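Local coordinates for protein glycosyltransferase (Rickettsia africae, PDB 7MI0) that probably transfers sugar residues to an acceptor, as a GT-B-fold glycosyltransferase of the GT4 type built from two Rossmann-like domains, at residues 183-188 with 376-381. Numbering follows the deposited sequence.
Sequences GVNCDY and FSLNLM
Val184 and the residues flanking Ser377 meet backbone to backbone. Val184 N donates to Phe376 O at 2.9 Å, and Leu378 N returns a bond of the same length to Val184 O, so both backbone polar groups of Val184 are used in a single beta bridge with Ser377. Gly183 suits its place because, having no side chain, it lets its CA lie close against the 376-378 backbone, 3.2 Å from Phe376 O and 3.4 Å from Ser377 O, both CA-H...O contacts. Its own N makes a weak bond to Met381 SD (3.5 Å), which the extended first two torsions of the methionine (chi1 -162°, chi2 -161°) carry there.

The bridge pairs the two chain passages that cross between the Rossmann-like domains of a GT-B fold, in the region where the hinge of such enzymes generally lies: 183-188 follows strand 177-179 of the first parallel sheet, while 376-381 comes after helix 359-375 and begins the helix 378-393 that returns to the first domain. Ser377 is the N-cap of that helix; its short hydroxyl reaches back to Leu380 N (OG to N 3.1 Å), an N-H in the first turn, with no earlier turn to bond it.

Side-chain packing is slight. Leu378 CB rests over the Val184 carbonyl, and its CD2 reaches the CB and ND2 of Asn185, both at 4.1 Å. Val184, a compact branched residue, turns its methyls from the bridge onto Ile307 and Ala311 of helix 304-311.

Within the linker, the short side-chain carbonyl of Asn185 can reach the N-H groups just after it: OD1 forms an Asx turn to Asp187 N, widened to an Asx motif by Tyr188 N, as the chain bends away from Leu378.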
loop_
_atom_site.group_PDB
_atom_site.type_symbol
_atom_site.label_atom_id
_atom_site.label_comp_id
_atom_site.label_asym_id
_atom_site.label_seq_id
_atom_site.Cartn_x
_atom_site.Cartn_y
_atom_site.Cartn_z
ATOM N N GLY A 183 -3.075 0.585 6.901
ATOM C CA GLY A 183 -4.469 0.457 7.275
ATOM C C GLY A 183 -5.394 0.565 6.081
ATOM O O GLY A 183 -5.068 1.202 5.080
ATOM N N VAL A 184 -6.559 -0.062 6.200
ATOM C CA VAL A 184 -7.616 0.013 5.200
ATOM C C VAL A 184 -8.796 0.752 5.814
ATOM O O VAL A 184 -9.160 0.510 6.970
ATOM C CB VAL A 184 -8.026 -1.390 4.706
ATOM C CG1 VAL A 184 -9.391 -1.360 4.050
ATOM C CG2 VAL A 184 -7.010 -1.889 3.722
ATOM N N ASN A 185 -9.376 1.671 5.048
ATOM C CA ASN A 185 -10.536 2.436 5.497
ATOM C C ASN A 185 -11.722 1.492 5.621
ATOM O O ASN A 185 -12.393 1.186 4.634
ATOM C CB ASN A 185 -10.830 3.565 4.518
ATOM C CG ASN A 185 -11.850 4.545 5.049
ATOM O OD1 ASN A 185 -12.716 4.190 5.846
ATOM N ND2 ASN A 185 -11.749 5.796 4.614
ATOM N N CYS A 186 -11.995 1.028 6.841
ATOM C CA CYS A 186 -13.091 0.090 7.047
ATOM C C CYS A 186 -14.455 0.748 6.946
ATOM O O CYS A 186 -15.474 0.042 6.940
ATOM C CB CYS A 186 -12.937 -0.596 8.396
ATOM S SG CYS A 186 -11.602 -1.772 8.363
ATOM N N ASP A 187 -14.500 2.077 6.871
ATOM C CA ASP A 187 -15.759 2.753 6.608
ATOM C C ASP A 187 -16.070 2.764 5.116
ATOM O O ASP A 187 -17.232 2.613 4.725
ATOM C CB ASP A 187 -15.717 4.166 7.187
ATOM C CG ASP A 187 -15.962 4.186 8.692
ATOM O OD1 ASP A 187 -16.927 3.535 9.148
ATOM O OD2 ASP A 187 -15.190 4.844 9.424
ATOM N N TYR A 188 -15.050 2.916 4.269
ATOM C CA TYR A 188 -15.269 2.838 2.827
ATOM C C TYR A 188 -15.398 1.387 2.372
ATOM O O TYR A 188 -16.386 1.009 1.739
ATOM C CB TYR A 188 -14.138 3.544 2.072
ATOM C CG TYR A 188 -14.256 3.437 0.562
ATOM C CD1 TYR A 188 -14.998 4.362 -0.162
ATOM C CD2 TYR A 188 -13.629 2.409 -0.137
ATOM C CE1 TYR A 188 -15.114 4.266 -1.539
ATOM C CE2 TYR A 188 -13.745 2.302 -1.510
ATOM C CZ TYR A 188 -14.488 3.235 -2.206
ATOM O OH TYR A 188 -14.603 3.140 -3.577
ATOM N N PHE A 376 -5.658 -3.783 11.394
ATOM C CA PHE A 376 -5.172 -3.198 10.148
ATOM C C PHE A 376 -6.137 -2.155 9.595
ATOM O O PHE A 376 -6.262 -1.999 8.377
ATOM C CB PHE A 376 -4.907 -4.290 9.115
ATOM C CG PHE A 376 -4.038 -5.394 9.627
ATOM C CD1 PHE A 376 -2.707 -5.154 9.935
ATOM C CD2 PHE A 376 -4.546 -6.672 9.809
ATOM C CE1 PHE A 376 -1.896 -6.171 10.413
ATOM C CE2 PHE A 376 -3.741 -7.697 10.289
ATOM C CZ PHE A 376 -2.414 -7.447 10.588
ATOM N N SER A 377 -6.822 -1.428 10.474
ATOM C CA SER A 377 -7.667 -0.323 10.054
ATOM C C SER A 377 -6.835 0.923 9.777
ATOM O O SER A 377 -5.775 1.135 10.375
ATOM C CB SER A 377 -8.691 0.001 11.130
ATOM O OG SER A 377 -8.023 0.443 12.295
ATOM N N LEU A 378 -7.335 1.760 8.862
ATOM C CA LEU A 378 -6.754 3.087 8.684
ATOM C C LEU A 378 -6.793 3.870 9.988
ATOM O O LEU A 378 -5.854 4.609 10.311
ATOM C CB LEU A 378 -7.495 3.848 7.585
ATOM C CG LEU A 378 -7.178 5.335 7.425
ATOM C CD1 LEU A 378 -5.766 5.540 6.930
ATOM C CD2 LEU A 378 -8.157 5.988 6.482
ATOM N N ASN A 379 -7.869 3.703 10.756
ATOM C CA ASN A 379 -8.008 4.416 12.020
ATOM C C ASN A 379 -6.819 4.166 12.945
ATOM O O ASN A 379 -6.284 5.104 13.545
ATOM C CB ASN A 379 -9.313 3.999 12.692
ATOM C CG ASN A 379 -9.951 5.126 13.453
ATOM O OD1 ASN A 379 -9.526 5.459 14.562
ATOM N ND2 ASN A 379 -10.978 5.734 12.861
ATOM N N LEU A 380 -6.384 2.908 13.069
ATOM C CA LEU A 380 -5.251 2.592 13.936
ATOM C C LEU A 380 -3.931 3.059 13.330
ATOM O O LEU A 380 -3.022 3.468 14.063
ATOM C CB LEU A 380 -5.220 1.090 14.216
ATOM C CG LEU A 380 -4.097 0.458 15.040
ATOM C CD1 LEU A 380 -4.098 0.936 16.478
ATOM C CD2 LEU A 380 -4.214 -1.057 14.991
ATOM N N MET A 381 -3.808 3.009 12.002
ATOM C CA MET A 381 -2.621 3.551 11.349
ATOM C C MET A 381 -2.461 5.028 11.671
ATOM O O MET A 381 -1.378 5.479 12.060
ATOM C CB MET A 381 -2.713 3.336 9.836
ATOM C CG MET A 381 -1.382 3.447 9.099
ATOM S SD MET A 381 -1.570 3.729 7.326
ATOM C CE MET A 381 -2.098 5.445 7.355
#